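PDB 4JA0: phosphoribosylaminoimidazole carboxylase from Bombyx mori, which probably carboxylates aminoimidazole ribonucleotide and then joins the product to aspartate, combining two steps of purine biosynthesis in one chain. Local coordinates for residues V102-A107 with F122-P127; L106-F111 with R217-G222. All blocks are in the same frame, centred on the assembly; numbering follows the deposited sequence.

Contact 1. Residues V102-A107 with F122-P127; sequences VTRRLA and FRFTPP. With SO4 (sulfate ion), chain J.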
# COMPACT_ATOMS: atom_id res chain seq x y z
N VAL A 102 -23.67 48.56 -0.92
CA VAL A 102 -22.64 49.34 -0.24
C VAL A 102 -21.68 48.43 0.54
O VAL A 102 -22.10 47.47 1.16
CB VAL A 102 -23.28 50.37 0.74
CG1 VAL A 102 -22.21 51.06 1.54
CG2 VAL A 102 -24.09 51.38 -0.01
N THR A 103 -20.38 48.71 0.44
CA THR A 103 -19.36 47.95 1.18
C THR A 103 -18.51 48.90 2.00
O THR A 103 -18.12 49.95 1.50
CB THR A 103 -18.42 47.13 0.25
OG1 THR A 103 -19.20 46.41 -0.71
CG2 THR A 103 -17.66 46.12 1.04
N ARG A 104 -18.20 48.52 3.24
CA ARG A 104 -17.35 49.31 4.12
C ARG A 104 -16.21 48.50 4.67
O ARG A 104 -16.40 47.34 5.03
CB ARG A 104 -18.16 49.80 5.32
CG ARG A 104 -19.50 50.35 4.95
CD ARG A 104 -20.26 50.73 6.19
NE ARG A 104 -21.65 51.04 5.87
CZ ARG A 104 -22.06 52.24 5.48
NH1 ARG A 104 -21.20 53.25 5.36
NH2 ARG A 104 -23.35 52.42 5.20
N ARG A 105 -15.04 49.11 4.81
CA ARG A 105 -13.93 48.47 5.49
C ARG A 105 -13.82 49.06 6.89
O ARG A 105 -13.48 48.37 7.85
CB ARG A 105 -12.62 48.65 4.69
CG ARG A 105 -11.35 48.22 5.42
CD ARG A 105 -11.32 46.73 5.72
NE ARG A 105 -10.97 45.93 4.55
CZ ARG A 105 -11.01 44.60 4.52
NH1 ARG A 105 -11.40 43.94 5.60
NH2 ARG A 105 -10.67 43.94 3.42
N LEU A 106 -14.18 50.34 7.01
CA LEU A 106 -14.10 51.08 8.26
C LEU A 106 -15.47 51.59 8.60
O LEU A 106 -16.32 51.70 7.73
CB LEU A 106 -13.21 52.30 8.09
CG LEU A 106 -11.71 52.16 7.95
CD1 LEU A 106 -11.12 53.51 7.78
CD2 LEU A 106 -11.17 51.55 9.22
N ALA A 107 -15.68 51.92 9.87
CA ALA A 107 -16.91 52.61 10.27
C ALA A 107 -16.76 54.13 10.07
O ALA A 107 -15.90 54.78 10.68
CB ALA A 107 -17.27 52.29 11.71
N PHE A 122 -13.54 51.86 13.13
CA PHE A 122 -13.74 50.45 13.48
C PHE A 122 -13.72 49.59 12.24
O PHE A 122 -14.51 49.81 11.31
CB PHE A 122 -15.06 50.24 14.20
CG PHE A 122 -15.38 48.80 14.50
CD1 PHE A 122 -15.06 48.25 15.74
CD2 PHE A 122 -16.00 48.00 13.56
CE1 PHE A 122 -15.36 46.91 16.03
CE2 PHE A 122 -16.30 46.66 13.84
CZ PHE A 122 -15.99 46.13 15.08
N ARG A 123 -12.84 48.57 12.24
CA ARG A 123 -12.54 47.83 11.02
C ARG A 123 -13.45 46.61 10.79
O ARG A 123 -13.69 45.81 11.69
CB ARG A 123 -11.06 47.43 10.99
CG ARG A 123 -10.12 48.63 10.96
CD ARG A 123 -8.71 48.26 10.60
NE ARG A 123 -8.60 47.97 9.17
CZ ARG A 123 -8.40 48.89 8.23
NH1 ARG A 123 -8.27 50.17 8.56
NH2 ARG A 123 -8.32 48.53 6.96
N PHE A 124 -13.94 46.49 9.57
CA PHE A 124 -14.86 45.43 9.23
C PHE A 124 -14.14 44.31 8.53
O PHE A 124 -13.69 44.43 7.38
CB PHE A 124 -15.98 45.96 8.35
CG PHE A 124 -16.88 46.91 9.05
CD1 PHE A 124 -17.10 48.18 8.56
CD2 PHE A 124 -17.51 46.52 10.22
CE1 PHE A 124 -17.95 49.05 9.21
CE2 PHE A 124 -18.37 47.39 10.89
CZ PHE A 124 -18.59 48.66 10.39
N THR A 125 -14.06 43.20 9.23
CA THR A 125 -13.37 42.06 8.70
C THR A 125 -14.25 40.82 8.79
O THR A 125 -14.46 40.29 9.88
CB THR A 125 -12.07 41.82 9.46
OG1 THR A 125 -11.13 42.89 9.24
CG2 THR A 125 -11.50 40.65 8.92
N PRO A 126 -14.78 40.35 7.65
CA PRO A 126 -14.62 40.83 6.28
C PRO A 126 -15.38 42.14 6.07
O PRO A 126 -16.07 42.59 7.00
CB PRO A 126 -15.23 39.69 5.45
CG PRO A 126 -16.22 39.13 6.29
CD PRO A 126 -15.71 39.21 7.69
N PRO A 127 -15.23 42.77 4.89
CA PRO A 127 -15.93 44.04 4.71
C PRO A 127 -17.42 43.90 4.93
O PRO A 127 -18.03 42.92 4.47
CB PRO A 127 -15.65 44.38 3.24
CG PRO A 127 -14.41 43.66 2.91
CD PRO A 127 -14.48 42.38 3.68
S SO4 J . -22.97 56.53 4.19
O1 SO4 J . -23.18 57.97 4.11
O2 SO4 J . -22.46 56.26 5.52
O3 SO4 J . -24.24 55.83 3.97
O4 SO4 J . -22.00 56.07 3.19

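Contact 2. Residues L106-F111 with R217-G222; sequences LATGSF and RLWPSG. With SO4 (sulfate ion), chain J.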
# COMPACT_ATOMS: atom_id res chain seq x y z
N LEU A 106 -14.18 50.34 7.01
CA LEU A 106 -14.10 51.08 8.26
C LEU A 106 -15.47 51.59 8.60
O LEU A 106 -16.32 51.70 7.73
CB LEU A 106 -13.21 52.30 8.09
CG LEU A 106 -11.71 52.16 7.95
CD1 LEU A 106 -11.12 53.51 7.78
CD2 LEU A 106 -11.17 51.55 9.22
N ALA A 107 -15.68 51.92 9.87
CA ALA A 107 -16.91 52.61 10.27
C ALA A 107 -16.76 54.13 10.07
O ALA A 107 -15.90 54.78 10.68
CB ALA A 107 -17.27 52.29 11.71
N THR A 108 -17.60 54.68 9.20
CA THR A 108 -17.63 56.13 9.01
C THR A 108 -18.94 56.48 8.34
O THR A 108 -19.70 55.59 7.95
CB THR A 108 -16.47 56.63 8.15
OG1 THR A 108 -16.31 58.05 8.32
CG2 THR A 108 -16.73 56.31 6.68
N GLY A 109 -19.20 57.78 8.19
CA GLY A 109 -20.39 58.24 7.49
C GLY A 109 -21.69 58.01 8.23
O GLY A 109 -21.78 58.12 9.46
N SER A 110 -22.72 57.69 7.46
CA SER A 110 -24.04 57.50 8.04
C SER A 110 -24.11 56.25 8.92
O SER A 110 -25.03 56.14 9.74
CB SER A 110 -25.09 57.41 6.93
OG SER A 110 -25.30 56.06 6.53
N PHE A 111 -23.15 55.34 8.78
CA PHE A 111 -23.13 54.09 9.56
C PHE A 111 -23.01 54.38 11.05
O PHE A 111 -23.61 53.68 11.87
CB PHE A 111 -21.99 53.18 9.12
CG PHE A 111 -21.98 51.83 9.80
CD1 PHE A 111 -22.51 50.71 9.17
CD2 PHE A 111 -21.42 51.68 11.07
CE1 PHE A 111 -22.48 49.47 9.78
CE2 PHE A 111 -21.40 50.43 11.69
CZ PHE A 111 -21.93 49.33 11.05
N ARG A 217 -15.47 56.50 -0.93
CA ARG A 217 -14.85 57.33 0.09
C ARG A 217 -13.35 57.00 0.10
O ARG A 217 -12.95 55.88 0.38
CB ARG A 217 -15.52 57.03 1.43
CG ARG A 217 -15.25 58.03 2.51
CD ARG A 217 -16.29 57.87 3.61
NE ARG A 217 -17.49 58.65 3.37
CZ ARG A 217 -18.72 58.31 3.77
NH1 ARG A 217 -18.94 57.17 4.41
NH2 ARG A 217 -19.75 59.11 3.51
N LEU A 218 -12.53 57.98 -0.25
CA LEU A 218 -11.10 57.73 -0.44
C LEU A 218 -10.23 58.48 0.54
O LEU A 218 -10.30 59.70 0.60
CB LEU A 218 -10.68 58.16 -1.85
CG LEU A 218 -10.20 57.06 -2.80
CD1 LEU A 218 -9.71 57.66 -4.10
CD2 LEU A 218 -9.09 56.31 -2.13
N TRP A 219 -9.38 57.78 1.27
CA TRP A 219 -8.42 58.48 2.13
C TRP A 219 -6.96 58.22 1.73
O TRP A 219 -6.47 57.10 1.80
CB TRP A 219 -8.62 58.06 3.59
CG TRP A 219 -9.99 58.37 4.14
CD1 TRP A 219 -10.98 59.09 3.54
CD2 TRP A 219 -10.50 57.98 5.42
NE1 TRP A 219 -12.08 59.16 4.36
CE2 TRP A 219 -11.81 58.49 5.52
CE3 TRP A 219 -9.97 57.25 6.50
CZ2 TRP A 219 -12.61 58.27 6.65
CZ3 TRP A 219 -10.76 57.05 7.61
CH2 TRP A 219 -12.06 57.56 7.69
N PRO A 220 -6.24 59.29 1.35
CA PRO A 220 -4.80 59.14 1.15
C PRO A 220 -4.11 58.94 2.48
O PRO A 220 -4.47 59.61 3.46
CB PRO A 220 -4.39 60.49 0.55
CG PRO A 220 -5.64 60.97 -0.14
CD PRO A 220 -6.77 60.52 0.76
N SER A 221 -3.15 58.01 2.52
CA SER A 221 -2.39 57.69 3.73
C SER A 221 -3.29 57.21 4.85
O SER A 221 -2.87 57.19 6.01
CB SER A 221 -1.54 58.87 4.19
OG SER A 221 -0.48 59.13 3.28
N GLY A 222 -4.52 56.84 4.51
CA GLY A 222 -5.49 56.40 5.49
C GLY A 222 -5.88 57.55 6.41
O GLY A 222 -6.44 57.33 7.49
S SO4 J . -22.97 56.53 4.19
O1 SO4 J . -23.18 57.97 4.11
O2 SO4 J . -22.46 56.26 5.52
O3 SO4 J . -24.24 55.83 3.97
O4 SO4 J . -22.00 56.07 3.19

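Contact 1. Residues V102-A107 with F122-P127
The side chain of Arg-105 starts away from residues 122-127 and then comes back to them. Its CG lies anti to the backbone N (chi1 170°), and bends at chi2 and chi3 set Pro-127 CG over one face of the guanidinium, 3.8 Å from Arg-105 NH2. From there Arg-105 NH1 gives Phe-124 O a weak hydrogen bond of 2.9 Å, while NE is salt-bridged to Glu-180 on helix 162-183. A leucine in place of Arg-105 would probably leave Phe-124 O without this side-chain donor and Glu-180 without its charged mate. The guanidinium of Arg-123 is turned only 14° from that of Arg-105; its NH2 lies 3.4 Å from Arg-105 CG, and its NE is salt-bridged to Asp-319 of a second subunit. The contact lies where two antiparallel neighbours of the SAICAR synthetase sheet, strands 100-104 and 123-132, meet at corners: the chain turns at Arg-105, and at Thr-125 and Pro-126, which a cis peptide joins. A nearly straight bond runs from Phe-124 N to Arg-105 O (2.6 Å). The Phe-124 ring meets two carbonyls, Leu-106 O at its edge, 3.4 Å from CE1, and Phe-122 O over the centre of one face; Phe-111 packs against it edge-to-face. Arg-104 CB runs alongside this ring, 3.8 Å from Phe-124 CD1, and its guanidinium reaches Glu-130 and a sulfate ion.

Contact 2. Residues L106-F111 with R217-G222
Gly-109 brings its bare CA to 3.6 Å from Arg-217 NH1, close enough that a side chain would probably crowd the guanidinium, though at this resolution that is only suggestive. The positive phi of 71° by itself favours glycine. Beside it, Thr-108 crosses Arg-217 at a slant and touches it through the methyl, CG2 standing 3.5 Å from Arg-217 CD. This follows from its first torsion (chi1 -163°), which sets OG1 anti to the backbone N and wedges CG2 between the N and the carbonyl carbon. The hydroxyl accordingly faces another way: it comes to the edge of the Trp-219 indole, 4.1 Å from CZ2, and is hydrogen-bonded to Glu-120. Further along the same ring, Leu-106 CD1 meets Trp-219 CZ3 at 3.6 Å, approaching obliquely. Arg-217 and Trp-219 both turn toward the 106-111 segment from strand 216-220, which pairs with strand 188-200 and ends in a type II turn from Trp-219 to Gly-222; Ile-191 of strand 188-200 touches both Leu-106 and Trp-219. At the polar end, the start of helix 110-114 holds a sulfate: Ser-110 OG donates to SO4 O3 over 2.8 Å, the backbone N of Ser-110 is also turned to the ion, and Arg-104 NH1 is bonded to it. Arg-217 lies close by without a hydrogen bond to the sulfate; its NH1 is salt-bridged to Asp-192 and its NH2 is bonded to Gln-231. The sulfate probably came from the crystallisation liquor, yet a helix N terminus, a serine hydroxyl and the bonded Arg-104, with Arg-217 near, are consistent with a pocket suited to a phosphate or similar anion of a substrate.

Followed from the N terminus, the chain leaves strand 100-104 through residues that serve both contacts, Leu-106 and Ala-107. Contact 1 closes a short loop of 14 residues, which holds helix 110-114 and returns to pair as strand 123-132. Contact 2 starts from the shared residues and runs on into that excursion, then reaches across 105 residues to strand 216-220, so the two closures cross. Both reach the same antiparallel sheet. They also meet in space: Phe-111 of the helix, which packs on Phe-124, lies against Arg-104 as well. The sulfate lies where the two contacts meet, bonded to Arg-104 of contact 1 and Ser-110 of contact 2.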